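PDB 2QDR: uncharacterized protein from Nostoc punctiforme, which is of unknown function but has a double-stranded beta-helix (cupin) fold and may be a dioxygenase. Local coordinates for residues A[131-136]-A[186-191]; A[219-224]-A[280-285]; A[238-243]-A[260-265]. All blocks are in the same frame, centred on the assembly; numbering follows the deposited sequence.

How the contacts relate
Followed from the N terminus, the chain first closes a loop at contact 1, where strand 184-188 returns to lie beside strand 133-137 in a curled antiparallel sheet. Contact 2 then opens at 219-224 and closes at 280-285. Contact 3 falls entirely within the intervening segment, pairing 238-243 with 260-265, so these two nest while contact 1 precedes both in series. Strand 279-285 sits next to strand 240-245, which puts contacts 2 and 3 in one seven-strand sheet. Contact 1 belongs to the eight-strand sheet, yet H132 packs on L280 and S189 on L221, so these two sheets touch at contacts 1 and 2.

Contact 1 (A[131-136]-A[186-191]); sequences KHSYSF and ALDSKL
An antiparallel ladder of the double-stranded beta-helix joins Y134 and L187 as a hydrogen-bonded pair, with both side chains on the same face. Y134 N gives to L187 O (2.8 Å), and L187 N gives back to Y134 O (2.7 Å). S133 and D188 follow as a non-hydrogen-bonded pair on the opposite face. Y134 and L187 suit a buried face: Y134 CD2 comes within 4.4 Å of L187 CD1, obliquely to the ring, and the phenol OH reaches E114 and R211. Past S133 and D188 the regular ladder ends, and side chains supply the bonds. S189 OG, held between its own backbone N and carbonyl carbon (chi1 67°), gives a hydrogen bond of 2.6 Å to H132 O, tilted 19° from the carbonyl plane. A serine fits because its short hydroxyl can satisfy a buried carbonyl. H132 turns its ring elsewhere, to F116 and to H227 of a third subunit. K190 needs its length and two late bends to curl back; its ammonium also meets N130 OD1, forms a salt bridge from NZ to D188 OD1 (2.7 Å), and finally donates from NZ to K131 O at 2.7 Å, in the carbonyl plane.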
loop_
_atom_site.group_PDB
_atom_site.type_symbol
_atom_site.label_atom_id
_atom_site.label_comp_id
_atom_site.label_asym_id
_atom_site.label_seq_id
_atom_site.Cartn_x
_atom_site.Cartn_y
_atom_site.Cartn_z
ATOM N N LYS A 131 -35.918 -5.237 5.518
ATOM C CA LYS A 131 -35.578 -4.495 4.299
ATOM C C LYS A 131 -34.152 -4.777 3.789
ATOM O O LYS A 131 -33.181 -4.634 4.528
ATOM C CB LYS A 131 -35.771 -2.984 4.559
ATOM C CG LYS A 131 -35.456 -2.064 3.385
ATOM C CD LYS A 131 -35.633 -0.596 3.711
ATOM C CE LYS A 131 -35.272 0.261 2.508
ATOM N NZ LYS A 131 -35.289 1.704 2.839
ATOM N N HIS A 132 -34.057 -5.217 2.538
ATOM C CA HIS A 132 -32.780 -5.520 1.847
ATOM C C HIS A 132 -32.001 -6.726 2.436
ATOM O O HIS A 132 -30.789 -6.847 2.242
ATOM C CB HIS A 132 -31.918 -4.241 1.748
ATOM C CG HIS A 132 -32.535 -3.161 0.910
ATOM N ND1 HIS A 132 -31.778 -2.313 0.136
ATOM C CD2 HIS A 132 -33.827 -2.866 0.625
ATOM C CE1 HIS A 132 -32.574 -1.471 -0.500
ATOM N NE2 HIS A 132 -33.826 -1.791 -0.227
ATOM N N SER A 133 -32.704 -7.617 3.139
ATOM C CA SER A 133 -32.081 -8.822 3.678
ATOM C C SER A 133 -32.127 -9.835 2.529
ATOM O O SER A 133 -33.022 -9.774 1.683
ATOM C CB SER A 133 -32.772 -9.319 4.935
ATOM O OG SER A 133 -32.646 -8.354 5.964
ATOM N N TYR A 134 -31.154 -10.736 2.506
ATOM C CA TYR A 134 -30.996 -11.726 1.453
ATOM C C TYR A 134 -30.803 -13.121 1.972
ATOM O O TYR A 134 -30.224 -13.310 3.039
ATOM C CB TYR A 134 -29.752 -11.360 0.610
ATOM C CG TYR A 134 -29.321 -12.399 -0.411
ATOM C CD1 TYR A 134 -30.005 -12.540 -1.606
ATOM C CD2 TYR A 134 -28.230 -13.236 -0.177
ATOM C CE1 TYR A 134 -29.645 -13.497 -2.531
ATOM C CE2 TYR A 134 -27.849 -14.191 -1.105
ATOM C CZ TYR A 134 -28.564 -14.319 -2.285
ATOM O OH TYR A 134 -28.209 -15.253 -3.236
ATOM N N SER A 135 -31.268 -14.093 1.192
ATOM C CA SER A 135 -31.093 -15.501 1.509
ATOM C C SER A 135 -30.954 -16.323 0.239
ATOM O O SER A 135 -31.618 -16.029 -0.758
ATOM C CB SER A 135 -32.257 -16.072 2.320
ATOM O OG SER A 135 -32.076 -17.477 2.495
ATOM N N PHE A 136 -30.063 -17.317 0.289
ATOM C CA PHE A 136 -29.847 -18.279 -0.792
ATOM C C PHE A 136 -30.143 -19.636 -0.167
ATOM O O PHE A 136 -29.442 -20.058 0.752
ATOM C CB PHE A 136 -28.434 -18.295 -1.371
ATOM C CG PHE A 136 -28.266 -19.312 -2.468
ATOM C CD1 PHE A 136 -27.913 -20.623 -2.187
ATOM C CD2 PHE A 136 -28.499 -18.964 -3.782
ATOM C CE1 PHE A 136 -27.786 -21.565 -3.200
ATOM C CE2 PHE A 136 -28.367 -19.903 -4.812
ATOM C CZ PHE A 136 -28.007 -21.201 -4.515
ATOM N N ALA A 186 -29.505 -16.044 6.162
ATOM C CA ALA A 186 -29.953 -14.660 6.276
ATOM C C ALA A 186 -28.776 -13.706 6.271
ATOM O O ALA A 186 -27.914 -13.808 7.136
ATOM C CB ALA A 186 -30.769 -14.472 7.552
ATOM N N LEU A 187 -28.757 -12.788 5.305
ATOM C CA LEU A 187 -27.694 -11.804 5.159
ATOM C C LEU A 187 -28.323 -10.416 5.057
ATOM O O LEU A 187 -28.933 -10.089 4.049
ATOM C CB LEU A 187 -26.848 -12.154 3.935
ATOM C CG LEU A 187 -25.524 -11.446 3.643
ATOM C CD1 LEU A 187 -24.840 -12.118 2.449
ATOM C CD2 LEU A 187 -25.674 -9.956 3.378
ATOM N N ASP A 188 -28.188 -9.626 6.120
ATOM C CA ASP A 188 -28.706 -8.269 6.184
ATOM C C ASP A 188 -27.654 -7.369 5.498
ATOM O O ASP A 188 -26.684 -6.916 6.131
ATOM C CB ASP A 188 -28.979 -7.877 7.646
ATOM C CG ASP A 188 -29.615 -6.488 7.806
ATOM O OD1 ASP A 188 -29.734 -5.726 6.826
ATOM O OD2 ASP A 188 -30.001 -6.157 8.949
ATOM N N SER A 189 -27.879 -7.087 4.213
ATOM C CA SER A 189 -26.963 -6.278 3.409
ATOM C C SER A 189 -26.706 -4.901 3.998
ATOM O O SER A 189 -25.624 -4.355 3.784
ATOM C CB SER A 189 -27.459 -6.141 1.960
ATOM O OG SER A 189 -28.653 -5.397 1.874
ATOM N N LYS A 190 -27.676 -4.370 4.751
ATOM C CA LYS A 190 -27.537 -3.054 5.391
ATOM C C LYS A 190 -26.350 -3.028 6.377
ATOM O O LYS A 190 -25.647 -2.033 6.463
ATOM C CB LYS A 190 -28.845 -2.622 6.090
ATOM C CG LYS A 190 -30.085 -2.582 5.173
ATOM C CD LYS A 190 -31.348 -2.003 5.814
ATOM C CE LYS A 190 -31.777 -2.737 7.077
ATOM N NZ LYS A 190 -31.935 -4.210 6.894
ATOM N N LEU A 191 -26.132 -4.140 7.088
ATOM C CA LEU A 191 -25.033 -4.269 8.063
ATOM C C LEU A 191 -23.664 -4.542 7.428
ATOM O O LEU A 191 -22.630 -4.369 8.064
ATOM C CB LEU A 191 -25.324 -5.405 9.044
ATOM C CG LEU A 191 -26.634 -5.339 9.820
ATOM C CD1 LEU A 191 -26.757 -6.538 10.783
ATOM C CD2 LEU A 191 -26.755 -4.037 10.572
#

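Contact 2 (A[219-224]-A[280-285]); sequences VWLLAI and LFFVRV
W220 and V283 form a hydrogen-bonded pair in an antiparallel ladder of the double-stranded beta-helix, and the tryptophan ring folds across to its partner. A chi1 of 63° tucks CG back over its own main chain, which swings the indole over V283: V283 CB makes an off-centre CH-pi contact, 4.1 Å from the centroid of the W220 five-membered ring. The far end of the indole reaches the next residue but one, with W220 CH2 3.6 Å from V285 CG2. The branched CB of V283 and the CG2 methyl of V285 give compact surfaces against the broad ring. Further along this face the F281 ring, placed by chi1 -55°, has its edge near L222 O, while I224 CD1 comes obliquely to F281 CE1. The side chain of L222 comes, at its nearest atoms, about 4 Å from an unidentified bound ligand.

On the other face V219 uses both branches: CG1 meets F282 CZ at 3.4 Å, and CG2 lies alongside the aliphatic R284 CD at 3.7 Å. Beyond that methylene, the buried guanidinium is paired with E241 and E114. F282 also packs on F116, L157 and M159. Strand 205-212 hydrogen-bonds to the outer side of 219-224, and strand 240-245 flanks 280-285, making both segments interior strands of the sheet.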
loop_
_atom_site.group_PDB
_atom_site.type_symbol
_atom_site.label_atom_id
_atom_site.label_comp_id
_atom_site.label_asym_id
_atom_site.label_seq_id
_atom_site.Cartn_x
_atom_site.Cartn_y
_atom_site.Cartn_z
ATOM N N VAL A 219 -24.110 -12.437 -7.030
ATOM C CA VAL A 219 -25.133 -11.494 -6.672
ATOM C C VAL A 219 -24.495 -10.423 -5.832
ATOM O O VAL A 219 -23.672 -10.735 -4.960
ATOM C CB VAL A 219 -26.179 -12.144 -5.767
ATOM C CG1 VAL A 219 -27.405 -11.231 -5.617
ATOM C CG2 VAL A 219 -26.581 -13.478 -6.322
ATOM N N TRP A 220 -24.880 -9.173 -6.065
ATOM C CA TRP A 220 -24.359 -8.054 -5.278
ATOM C C TRP A 220 -25.213 -6.813 -5.416
ATOM O O TRP A 220 -26.035 -6.723 -6.318
ATOM C CB TRP A 220 -22.925 -7.689 -5.686
ATOM C CG TRP A 220 -22.777 -7.211 -7.096
ATOM C CD1 TRP A 220 -23.048 -5.956 -7.580
ATOM C CD2 TRP A 220 -22.264 -7.957 -8.194
ATOM N NE1 TRP A 220 -22.772 -5.894 -8.922
ATOM C CE2 TRP A 220 -22.288 -7.110 -9.326
ATOM C CE3 TRP A 220 -21.788 -9.263 -8.336
ATOM C CZ2 TRP A 220 -21.846 -7.525 -10.583
ATOM C CZ3 TRP A 220 -21.359 -9.677 -9.587
ATOM C CH2 TRP A 220 -21.387 -8.805 -10.695
ATOM N N LEU A 221 -24.996 -5.880 -4.499
ATOM C CA LEU A 221 -25.637 -4.577 -4.496
ATOM C C LEU A 221 -24.597 -3.632 -5.034
ATOM O O LEU A 221 -23.430 -3.740 -4.645
ATOM C CB LEU A 221 -26.103 -4.136 -3.108
ATOM C CG LEU A 221 -27.517 -4.537 -2.679
ATOM C CD1 LEU A 221 -27.882 -5.959 -3.068
ATOM C CD2 LEU A 221 -27.671 -4.320 -1.185
ATOM N N LEU A 222 -25.012 -2.749 -5.949
ATOM C CA LEU A 222 -24.142 -1.747 -6.568
ATOM C C LEU A 222 -24.615 -0.365 -6.152
ATOM O O LEU A 222 -25.782 -0.025 -6.348
ATOM C CB LEU A 222 -24.183 -1.839 -8.095
ATOM C CG LEU A 222 -23.298 -0.873 -8.911
ATOM C CD1 LEU A 222 -21.835 -1.149 -8.686
ATOM C CD2 LEU A 222 -23.620 -0.971 -10.401
ATOM N N ALA A 223 -23.709 0.425 -5.587
ATOM C CA ALA A 223 -24.007 1.780 -5.168
ATOM C C ALA A 223 -23.282 2.671 -6.145
ATOM O O ALA A 223 -22.044 2.641 -6.188
ATOM C CB ALA A 223 -23.533 2.050 -3.763
ATOM N N ILE A 224 -24.036 3.418 -6.953
ATOM C CA ILE A 224 -23.451 4.337 -7.920
ATOM C C ILE A 224 -23.472 5.696 -7.267
ATOM O O ILE A 224 -24.527 6.150 -6.822
ATOM C CB ILE A 224 -24.203 4.391 -9.253
ATOM C CG1 ILE A 224 -24.222 2.990 -9.893
ATOM C CG2 ILE A 224 -23.558 5.460 -10.185
ATOM C CD1 ILE A 224 -24.919 2.903 -11.226
ATOM N N LEU A 280 -28.957 2.890 -5.842
ATOM C CA LEU A 280 -28.690 1.564 -5.295
ATOM C C LEU A 280 -29.367 0.568 -6.223
ATOM O O LEU A 280 -30.534 0.755 -6.577
ATOM C CB LEU A 280 -29.229 1.403 -3.879
ATOM C CG LEU A 280 -28.998 0.067 -3.160
ATOM C CD1 LEU A 280 -27.534 -0.291 -3.079
ATOM C CD2 LEU A 280 -29.620 0.114 -1.759
ATOM N N PHE A 281 -28.648 -0.497 -6.579
ATOM C CA PHE A 281 -29.130 -1.498 -7.513
ATOM C C PHE A 281 -28.814 -2.936 -7.135
ATOM O O PHE A 281 -27.688 -3.228 -6.792
ATOM C CB PHE A 281 -28.438 -1.268 -8.857
ATOM C CG PHE A 281 -28.604 0.124 -9.413
ATOM C CD1 PHE A 281 -27.682 1.122 -9.113
ATOM C CD2 PHE A 281 -29.670 0.433 -10.250
ATOM C CE1 PHE A 281 -27.837 2.396 -9.616
ATOM C CE2 PHE A 281 -29.817 1.703 -10.756
ATOM C CZ PHE A 281 -28.899 2.683 -10.437
ATOM N N PHE A 282 -29.804 -3.823 -7.214
ATOM C CA PHE A 282 -29.618 -5.248 -6.959
ATOM C C PHE A 282 -29.187 -5.797 -8.305
ATOM O O PHE A 282 -29.898 -5.593 -9.290
ATOM C CB PHE A 282 -30.907 -5.922 -6.505
ATOM C CG PHE A 282 -30.801 -7.417 -6.329
ATOM C CD1 PHE A 282 -30.428 -7.964 -5.112
ATOM C CD2 PHE A 282 -31.122 -8.286 -7.375
ATOM C CE1 PHE A 282 -30.353 -9.354 -4.940
ATOM C CE2 PHE A 282 -31.053 -9.674 -7.207
ATOM C CZ PHE A 282 -30.661 -10.206 -5.990
ATOM N N VAL A 283 -28.033 -6.458 -8.363
ATOM C CA VAL A 283 -27.508 -6.990 -9.620
ATOM C C VAL A 283 -27.144 -8.451 -9.480
ATOM O O VAL A 283 -26.705 -8.877 -8.413
ATOM C CB VAL A 283 -26.247 -6.221 -10.062
ATOM C CG1 VAL A 283 -25.779 -6.680 -11.453
ATOM C CG2 VAL A 283 -26.519 -4.732 -10.064
ATOM N N ARG A 284 -27.295 -9.198 -10.569
ATOM C CA ARG A 284 -26.972 -10.608 -10.586
ATOM C C ARG A 284 -26.332 -10.930 -11.958
ATOM O O ARG A 284 -26.926 -10.644 -12.991
ATOM C CB ARG A 284 -28.247 -11.376 -10.246
ATOM C CG ARG A 284 -28.026 -12.792 -9.887
ATOM C CD ARG A 284 -29.132 -13.369 -9.010
ATOM N NE ARG A 284 -30.422 -13.570 -9.662
ATOM C CZ ARG A 284 -30.893 -14.723 -10.145
ATOM N NH1 ARG A 284 -30.201 -15.856 -10.086
ATOM N NH2 ARG A 284 -32.098 -14.757 -10.690
ATOM N N VAL A 285 -25.106 -11.473 -11.948
ATOM C CA VAL A 285 -24.305 -11.784 -13.157
ATOM C C VAL A 285 -23.753 -13.204 -13.114
ATOM O O VAL A 285 -23.198 -13.594 -12.097
ATOM C CB VAL A 285 -23.127 -10.761 -13.293
ATOM C CG1 VAL A 285 -22.219 -11.076 -14.472
ATOM C CG2 VAL A 285 -23.651 -9.350 -13.432
#

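Contact 3 (A[238-243]-A[260-265]); sequences YNEEGY and HYWYCP
W262 lays its indole across G242, its partner in a hydrogen-bonded pair between strands 240-245 and 260-264. The backbone links there are W262 N to G242 O (2.9 Å) and a longer G242 N to W262 O (3.2 Å); E240 and C264 form a second such pair. From CB, a chi1 of 66° sets the tryptophan CG near both backbone N and C, and this bend brings the ring back over the neighbouring strand. CG and CD1 come above the amide N of G242. NE1 leaves at the ring edge and makes a weak hydrogen bond of 3.3 Å to E240 OE2, which the extended glutamate chain delivers with its carboxylate turned 74° from the indole plane. CE2 and CZ2 sit on G242 CA, which makes a CH-pi contact 3.6 Å from the centroid of the W262 six-membered ring and only 18° off its normal. CD2 and CE3 lie near G242 O, CZ3 faces G242 C and Y243 N, and W262 CH2 touches G242 as well as F281 CD2 (3.7 Å). Glycine suits this place because, having no CB, it lets the ring lie directly on its CA.

On the opposite face, Y261 OH donates to E241 OE1, which lies in the plane of the phenol ring. That hydroxyl also bonds T85, while E241 OE2 forms a salt bridge with R284 and a hydrogen bond with T93, so the buried acid is held from several sides. Y243 CD2 packs on Y261 CB at 4.1 Å.

The ring folded over a cross-strand glycine is the aromatic-glycine pairing known from antiparallel sheets. Here the side chain of W262 also comes, at its nearest atoms, about 3 Å from an unidentified bound ligand, consistent with the interior binding pocket of a cupin double-stranded beta-helix.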
loop_
_atom_site.group_PDB
_atom_site.type_symbol
_atom_site.label_atom_id
_atom_site.label_comp_id
_atom_site.label_asym_id
_atom_site.label_seq_id
_atom_site.Cartn_x
_atom_site.Cartn_y
_atom_site.Cartn_z
ATOM N N TYR A 238 -21.839 -11.809 -21.314
ATOM C CA TYR A 238 -22.332 -12.549 -20.164
ATOM C C TYR A 238 -23.777 -12.158 -19.902
ATOM O O TYR A 238 -24.234 -11.145 -20.426
ATOM C CB TYR A 238 -21.471 -12.248 -18.923
ATOM C CG TYR A 238 -21.330 -10.762 -18.612
ATOM C CD1 TYR A 238 -22.247 -10.112 -17.786
ATOM C CD2 TYR A 238 -20.291 -10.008 -19.148
ATOM C CE1 TYR A 238 -22.128 -8.761 -17.503
ATOM C CE2 TYR A 238 -20.171 -8.651 -18.864
ATOM C CZ TYR A 238 -21.087 -8.035 -18.038
ATOM O OH TYR A 238 -20.969 -6.695 -17.755
ATOM N N ASN A 239 -24.494 -12.955 -19.111
ATOM C CA ASN A 239 -25.880 -12.642 -18.761
ATOM C C ASN A 239 -25.895 -11.835 -17.482
ATOM O O ASN A 239 -25.134 -12.134 -16.560
ATOM C CB ASN A 239 -26.725 -13.893 -18.570
ATOM C CG ASN A 239 -26.864 -14.706 -19.830
ATOM O OD1 ASN A 239 -27.184 -14.183 -20.894
ATOM N ND2 ASN A 239 -26.687 -16.017 -19.701
ATOM N N GLU A 240 -26.763 -10.823 -17.436
ATOM C CA GLU A 240 -26.934 -9.937 -16.286
ATOM C C GLU A 240 -28.382 -9.487 -16.162
ATOM O O GLU A 240 -29.067 -9.288 -17.174
ATOM C CB GLU A 240 -26.056 -8.687 -16.428
ATOM C CG GLU A 240 -26.266 -7.556 -15.354
ATOM C CD GLU A 240 -25.462 -6.282 -15.643
ATOM O OE1 GLU A 240 -24.496 -6.323 -16.440
ATOM O OE2 GLU A 240 -25.796 -5.227 -15.063
ATOM N N GLU A 241 -28.849 -9.353 -14.924
ATOM C CA GLU A 241 -30.184 -8.841 -14.659
ATOM C C GLU A 241 -30.042 -7.993 -13.425
ATOM O O GLU A 241 -29.069 -8.137 -12.696
ATOM C CB GLU A 241 -31.239 -9.919 -14.438
ATOM C CG GLU A 241 -31.105 -10.762 -13.173
ATOM C CD GLU A 241 -32.320 -11.673 -12.940
ATOM O OE1 GLU A 241 -33.089 -11.966 -13.875
ATOM O OE2 GLU A 241 -32.502 -12.101 -11.800
ATOM N N GLY A 242 -31.004 -7.115 -13.192
ATOM C CA GLY A 242 -30.958 -6.285 -12.004
ATOM C C GLY A 242 -32.232 -5.526 -11.744
ATOM O O GLY A 242 -33.086 -5.428 -12.625
ATOM N N TYR A 243 -32.341 -4.994 -10.525
ATOM C CA TYR A 243 -33.509 -4.250 -10.077
ATOM C C TYR A 243 -33.038 -2.989 -9.384
ATOM O O TYR A 243 -32.110 -3.042 -8.575
ATOM C CB TYR A 243 -34.286 -5.122 -9.119
ATOM C CG TYR A 243 -35.670 -4.657 -8.747
ATOM C CD1 TYR A 243 -35.880 -3.813 -7.674
ATOM C CD2 TYR A 243 -36.784 -5.142 -9.426
ATOM C CE1 TYR A 243 -37.165 -3.424 -7.313
ATOM C CE2 TYR A 243 -38.070 -4.767 -9.070
ATOM C CZ TYR A 243 -38.261 -3.913 -8.014
ATOM O OH TYR A 243 -39.549 -3.533 -7.679
ATOM N N HIS A 260 -37.650 -0.377 -11.384
ATOM C CA HIS A 260 -37.406 -0.754 -12.789
ATOM C C HIS A 260 -36.446 -1.935 -12.767
ATOM O O HIS A 260 -35.596 -2.043 -11.886
ATOM C CB HIS A 260 -36.853 0.391 -13.630
ATOM C CG HIS A 260 -37.879 1.418 -14.001
ATOM N ND1 HIS A 260 -38.245 1.660 -15.309
ATOM C CD2 HIS A 260 -38.672 2.205 -13.237
ATOM C CE1 HIS A 260 -39.178 2.595 -15.334
ATOM N NE2 HIS A 260 -39.462 2.935 -14.090
ATOM N N TYR A 261 -36.600 -2.820 -13.736
ATOM C CA TYR A 261 -35.783 -4.017 -13.856
ATOM C C TYR A 261 -35.165 -4.142 -15.238
ATOM O O TYR A 261 -35.682 -3.580 -16.208
ATOM C CB TYR A 261 -36.675 -5.226 -13.565
ATOM C CG TYR A 261 -36.109 -6.597 -13.886
ATOM C CD1 TYR A 261 -36.275 -7.137 -15.150
ATOM C CD2 TYR A 261 -35.448 -7.355 -12.930
ATOM C CE1 TYR A 261 -35.792 -8.364 -15.471
ATOM C CE2 TYR A 261 -34.952 -8.612 -13.242
ATOM C CZ TYR A 261 -35.136 -9.111 -14.521
ATOM O OH TYR A 261 -34.663 -10.348 -14.879
ATOM N N TRP A 262 -34.052 -4.863 -15.324
ATOM C CA TRP A 262 -33.416 -5.094 -16.613
ATOM C C TRP A 262 -32.939 -6.534 -16.786
ATOM O O TRP A 262 -32.821 -7.291 -15.821
ATOM C CB TRP A 262 -32.256 -4.127 -16.848
ATOM C CG TRP A 262 -31.093 -4.265 -15.973
ATOM C CD1 TRP A 262 -29.999 -5.043 -16.181
ATOM C CD2 TRP A 262 -30.858 -3.552 -14.767
ATOM N NE1 TRP A 262 -29.099 -4.876 -15.163
ATOM C CE2 TRP A 262 -29.607 -3.972 -14.273
ATOM C CE3 TRP A 262 -31.599 -2.617 -14.034
ATOM C CZ2 TRP A 262 -29.067 -3.470 -13.094
ATOM C CZ3 TRP A 262 -31.070 -2.135 -12.865
ATOM C CH2 TRP A 262 -29.814 -2.556 -12.404
ATOM N N TYR A 263 -32.709 -6.877 -18.051
ATOM C CA TYR A 263 -32.229 -8.177 -18.476
ATOM C C TYR A 263 -31.371 -7.964 -19.710
ATOM O O TYR A 263 -31.839 -7.444 -20.707
ATOM C CB TYR A 263 -33.378 -9.141 -18.784
ATOM C CG TYR A 263 -32.896 -10.454 -19.361
ATOM C CD1 TYR A 263 -32.300 -11.407 -18.547
ATOM C CD2 TYR A 263 -33.039 -10.748 -20.715
ATOM C CE1 TYR A 263 -31.855 -12.625 -19.063
ATOM C CE2 TYR A 263 -32.589 -11.961 -21.246
ATOM C CZ TYR A 263 -31.998 -12.895 -20.416
ATOM O OH TYR A 263 -31.562 -14.096 -20.931
ATOM N N CYS A 264 -30.113 -8.360 -19.619
ATOM C CA CYS A 264 -29.157 -8.209 -20.689
ATOM C C CYS A 264 -28.536 -9.564 -20.955
ATOM O O CYS A 264 -27.652 -9.977 -20.198
ATOM C CB CYS A 264 -28.092 -7.207 -20.262
ATOM S SG CYS A 264 -28.803 -5.630 -19.746
ATOM N N PRO A 265 -28.982 -10.271 -22.015
ATOM C CA PRO A 265 -28.381 -11.574 -22.262
ATOM C C PRO A 265 -26.959 -11.422 -22.802
ATOM O O PRO A 265 -26.507 -10.310 -23.061
ATOM C CB PRO A 265 -29.318 -12.216 -23.292
ATOM C CG PRO A 265 -29.863 -11.088 -24.040
ATOM C CD PRO A 265 -30.005 -9.960 -23.029
#